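Local coordinates for M32 carboxypeptidase (PDB 7A03), which probably cleaves amino acids from the C-terminal ends of peptides, acting as a metal-dependent carboxypeptidase of the M32 family, at residues T240-N243 with P244-R248; G277-T280 with E281-G284. All coordinates share one frame; numbering follows the deposited sequence. Where two conformers were deposited one is given.

Interaction 1 (T240-N243 with P244-R248); sequences TSFN and PLDVR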
loop_
_atom_site.group_PDB
_atom_site.type_symbol
_atom_site.label_atom_id
_atom_site.label_comp_id
_atom_site.label_asym_id
_atom_site.label_seq_id
_atom_site.Cartn_x
_atom_site.Cartn_y
_atom_site.Cartn_z
ATOM N N THR A 240 8.870 -4.375 -6.393
ATOM C CA THR A 240 9.990 -3.448 -6.328
ATOM C C THR A 240 10.423 -3.102 -7.739
ATOM O O THR A 240 10.460 -3.964 -8.625
ATOM C CB THR A 240 11.163 -4.030 -5.521
ATOM O OG1 THR A 240 12.154 -3.007 -5.297
ATOM C CG2 THR A 240 11.821 -5.213 -6.247
ATOM N N SER A 241 10.750 -1.840 -7.960
ATOM C CA SER A 241 11.207 -1.388 -9.263
ATOM C C SER A 241 12.621 -0.832 -9.145
ATOM O O SER A 241 12.907 -0.013 -8.261
ATOM C CB SER A 241 10.269 -0.336 -9.840
ATOM O OG SER A 241 10.278 0.824 -9.034
ATOM N N PHE A 242 13.502 -1.289 -10.032
ATOM C CA PHE A 242 14.862 -0.768 -10.144
ATOM C C PHE A 242 14.966 0.303 -11.214
ATOM O O PHE A 242 16.023 0.934 -11.358
ATOM C CB PHE A 242 15.855 -1.905 -10.464
ATOM C CG PHE A 242 15.744 -3.093 -9.545
ATOM C CD1 PHE A 242 15.315 -2.937 -8.230
ATOM C CD2 PHE A 242 16.068 -4.363 -9.988
ATOM C CE1 PHE A 242 15.185 -4.020 -7.389
ATOM C CE2 PHE A 242 15.970 -5.456 -9.140
ATOM C CZ PHE A 242 15.524 -5.293 -7.837
ATOM N N ASN A 243 13.878 0.514 -11.958
ATOM C CA ASN A 243 13.634 1.398 -13.091
ATOM C C ASN A 243 12.381 0.841 -13.770
ATOM O O ASN A 243 11.976 -0.294 -13.481
ATOM C CB ASN A 243 14.839 1.440 -14.046
ATOM C CG ASN A 243 15.186 0.059 -14.613
ATOM O OD1 ASN A 243 14.610 -0.372 -15.603
ATOM N ND2 ASN A 243 16.159 -0.616 -13.993
ATOM N N PRO A 244 11.745 1.580 -14.675
ATOM C CA PRO A 244 10.499 1.063 -15.284
ATOM C C PRO A 244 10.688 -0.193 -16.123
ATOM O O PRO A 244 9.696 -0.889 -16.426
ATOM C CB PRO A 244 9.998 2.248 -16.119
ATOM C CG PRO A 244 10.654 3.467 -15.484
ATOM C CD PRO A 244 12.011 2.978 -15.060
ATOM N N LEU A 245 11.921 -0.520 -16.518
ATOM C CA LEU A 245 12.205 -1.711 -17.311
ATOM C C LEU A 245 12.692 -2.880 -16.460
ATOM O O LEU A 245 13.162 -3.892 -17.004
ATOM C CB LEU A 245 13.201 -1.396 -18.437
ATOM C CG LEU A 245 12.672 -0.334 -19.411
ATOM C CD1 LEU A 245 13.768 0.128 -20.354
ATOM C CD2 LEU A 245 11.496 -0.865 -20.209
ATOM N N ASP A 246 12.585 -2.768 -15.128
ATOM C CA ASP A 246 13.008 -3.877 -14.276
ATOM C C ASP A 246 12.171 -3.774 -13.001
ATOM O O ASP A 246 12.606 -3.244 -11.966
ATOM C CB ASP A 246 14.506 -3.842 -13.986
ATOM C CG ASP A 246 15.012 -5.122 -13.367
ATOM O OD1 ASP A 246 14.202 -5.977 -12.992
ATOM O OD2 ASP A 246 16.255 -5.271 -13.250
ATOM N N VAL A 247 10.963 -4.326 -13.096
ATOM C CA VAL A 247 9.955 -4.239 -12.049
ATOM C C VAL A 247 9.627 -5.659 -11.629
ATOM O O VAL A 247 9.038 -6.419 -12.405
ATOM C CB VAL A 247 8.701 -3.513 -12.545
ATOM C CG1 VAL A 247 7.642 -3.498 -11.418
ATOM C CG2 VAL A 247 9.054 -2.102 -13.017
ATOM N N ARG A 248 9.994 -6.023 -10.406
ATOM C CA ARG A 248 9.962 -7.408 -9.957
ATOM C C ARG A 248 8.897 -7.591 -8.884
ATOM O O ARG A 248 8.663 -6.695 -8.058
ATOM C CB ARG A 248 11.346 -7.865 -9.453
ATOM C CG ARG A 248 12.423 -7.639 -10.507
ATOM C CD ARG A 248 13.748 -8.288 -10.137
ATOM N NE ARG A 248 14.781 -7.893 -11.079
ATOM C CZ ARG A 248 16.032 -8.333 -11.034
ATOM N NH1 ARG A 248 16.382 -9.252 -10.146
ATOM N NH2 ARG A 248 16.910 -7.863 -11.896
HETATM O O HOH W 1 17.657 -3.047 -14.242
#
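Thr-240 and Arg-248 form a hydrogen-bonded antiparallel pair. Thr-240 N donates to Arg-248 O at 2.9 Å, and Arg-248 N donates back to Thr-240 O at 2.8 Å. Phe-242 N continues the ladder to Asp-246 O at 2.9 Å. A type I turn from Asn-243 to Asp-246 closes this beta hairpin, with Asp-246 N 3.0 Å from Asn-243 O. Inside the turn, Asn-243 OD1 accepts Leu-245 N at 2.8 Å, an Asx turn. With chi1 at 59°, the Asn-243 amide folds between its own N and carbonyl carbon, which brings OD1 back over the turn.

Arg-248 binds both oxygens of Asp-246 through NE and NH2. NE meets OD1 of Asp-246 at 2.8 Å in a nearly straight salt bridge, and NH2 takes OD2 on its syn lone pair. Two bonds thus fix the rotation of the carboxylate. A water bridges Asp-246 OD2 to Asn-243 ND2.

Phe-242 CE2 lies over one face of the guanidinium, near its margin, 3.3 Å from Arg-248 NE; the two planes are 59° apart. At the ring edge CD2 meets Asp-246 OD2 at 3.4 Å, near the ring plane. A leucine in place of Arg-248 would probably leave the Asp-246 carboxylate with water but no charged mate, and take the flat group from Phe-242 CE2. On the face bearing Ser-241 and Val-247, Val-247 CG2 packs on Ser-241 CB.

Helix 9-37 covers the face of Thr-240 and Arg-248: Thr-240 touches Ala-29 and Trp-33, and Trp-33 makes a cation-pi contact with Arg-248. Phe-242 packs on its Ala-29 and Val-30. Helix 258-277 packs on Val-247 through Ala-272 and Gln-276, and its Glu-275 takes Ser-241 OG. Strand 247-251 is the middle one of three, between 239-241 and the parallel strand 229-233.

Interaction 2 (G277-T280 with E281-G284); sequences GLPT and EQYG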
loop_
_atom_site.group_PDB
_atom_site.type_symbol
_atom_site.label_atom_id
_atom_site.label_comp_id
_atom_site.label_asym_id
_atom_site.label_seq_id
_atom_site.Cartn_x
_atom_site.Cartn_y
_atom_site.Cartn_z
ATOM N N GLY A 277 4.604 1.493 -16.102
ATOM C CA GLY A 277 4.079 2.594 -16.882
ATOM C C GLY A 277 4.658 3.969 -16.607
ATOM O O GLY A 277 4.311 4.927 -17.308
ATOM N N LEU A 278 5.550 4.102 -15.628
ATOM C CA LEU A 278 6.193 5.388 -15.384
ATOM C C LEU A 278 7.235 5.660 -16.474
ATOM O O LEU A 278 7.866 4.732 -16.986
ATOM C CB LEU A 278 6.856 5.398 -14.003
ATOM C CG LEU A 278 5.870 5.310 -12.829
ATOM C CD1 LEU A 278 6.515 4.770 -11.559
ATOM C CD2 LEU A 278 5.193 6.646 -12.566
ATOM N N PRO A 279 7.417 6.921 -16.871
ATOM C CA PRO A 279 8.293 7.212 -18.023
ATOM C C PRO A 279 9.770 7.063 -17.684
ATOM O O PRO A 279 10.249 7.587 -16.671
ATOM C CB PRO A 279 7.939 8.655 -18.405
ATOM C CG PRO A 279 7.252 9.234 -17.206
ATOM C CD PRO A 279 6.695 8.111 -16.384
ATOM N N THR A 280 10.499 6.360 -18.564
ATOM C CA THR A 280 11.932 6.186 -18.364
ATOM C C THR A 280 12.686 7.506 -18.437
ATOM O O THR A 280 13.701 7.670 -17.751
ATOM C CB THR A 280 12.502 5.169 -19.360
ATOM O OG1 THR A 280 12.179 5.577 -20.693
ATOM C CG2 THR A 280 11.917 3.807 -19.101
ATOM N N GLU A 281 12.202 8.465 -19.236
ATOM C CA GLU A 281 12.888 9.751 -19.348
ATOM C C GLU A 281 12.809 10.569 -18.065
ATOM O O GLU A 281 13.583 11.522 -17.905
ATOM C CB GLU A 281 12.328 10.563 -20.516
ATOM C CG GLU A 281 13.343 11.503 -21.163
ATOM C CD GLU A 281 14.593 10.779 -21.650
ATOM O OE1 GLU A 281 14.476 9.632 -22.137
ATOM O OE2 GLU A 281 15.696 11.361 -21.542
ATOM N N GLN A 282 11.891 10.220 -17.160
ATOM C CA GLN A 282 11.736 10.892 -15.881
ATOM C C GLN A 282 12.369 10.125 -14.739
ATOM O O GLN A 282 12.102 10.437 -13.573
ATOM C CB GLN A 282 10.251 11.124 -15.597
ATOM C CG GLN A 282 9.638 12.118 -16.520
ATOM C CD GLN A 282 10.148 13.516 -16.280
ATOM O OE1 GLN A 282 10.158 13.995 -15.140
ATOM N NE2 GLN A 282 10.549 14.198 -17.353
ATOM N N TYR A 283 13.204 9.137 -15.050
ATOM C CA TYR A 283 13.903 8.355 -14.041
ATOM C C TYR A 283 14.587 9.269 -13.029
ATOM O O TYR A 283 15.311 10.194 -13.403
ATOM C CB TYR A 283 14.958 7.535 -14.773
ATOM C CG TYR A 283 15.926 6.771 -13.893
ATOM C CD1 TYR A 283 15.581 5.536 -13.374
ATOM C CD2 TYR A 283 17.193 7.283 -13.593
ATOM C CE1 TYR A 283 16.461 4.816 -12.588
ATOM C CE2 TYR A 283 18.074 6.564 -12.807
ATOM C CZ TYR A 283 17.702 5.342 -12.307
ATOM O OH TYR A 283 18.581 4.631 -11.531
ATOM N N GLY A 284 14.334 9.023 -11.746
ATOM C CA GLY A 284 14.953 9.808 -10.695
ATOM C C GLY A 284 14.267 11.111 -10.352
ATOM O O GLY A 284 14.669 11.764 -9.383
#
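A short 3-10 turn in the loop after helix 258-277 makes this contact, with Pro-279 hydrogen-bonded to Gln-282 and Thr-280 to Tyr-283 through the backbone. Two successive backbone bonds, each spanning three residues, define it. Gln-282 N donates to Pro-279 O at 3.1 Å. Tyr-283 N donates to Thr-280 O, also at 3.1 Å. In both, the donor stands well above the plane of the carbonyl, 62° out for Pro-279 and 65° for Thr-280. That reflects the tight winding of the chain.

The side-chain packing is slight. Pro-279 and Gln-282 lie one turn apart, and their CG atoms meet at 3.8 Å. Gln-282 CB also reaches Pro-279 CG at 3.9 Å, while the same CB sits 3.7 Å from Pro-279 O. Gln-282 has CG beside its own N (chi1 -68°), and this keeps the start of the chain against the proline ring. The chain then bends, and its amide leads away.

Tyr-283 touches the turn through CB alone, 3.2 Å from Thr-280 O; with CG anti to the backbone N its ring is carried off the turn. The OG1 of Thr-280 lies close to the next backbone N without making a hydrogen bond to it. The turn is a surface feature, and a bound di(hydroxyethyl)ether lies about 6 Å from the Pro-279 side chain.

Further along the loop, Cys-287 touches the Gln-282 side chain. Two helices hold the polar groups of Gln-282 and Tyr-283. The Tyr-283 OH bonds Asp-23 and Asn-26 of helix 9-37, and Gln-19 of that helix takes Tyr-283 O. Gln-282 OE1 accepts Asn-87 ND2 of helix 82-100, so the loop bridges from the end of helix 258-277 to both.

Interaction 1 comes first along the chain, and interaction 2 follows after helix 258-277. Their centres are 11 Å apart, on the same side of the chain's centre, and they touch directly. Pro-244 at the hairpin turn packs its CG on Thr-280 CG2, 3.8 Å away, and its CB near Leu-278 O. Asn-243 CB lies 4.0 Å from Tyr-283 CE1. Both contacts also lean on helix 9-37. Helix 258-277 carries the HExxH pattern, consistent with the zinc-site helix of M32 peptidases, though no metal is bound to it here. The hairpin packs along this helix, and the 3-10 turn follows its C-terminal end.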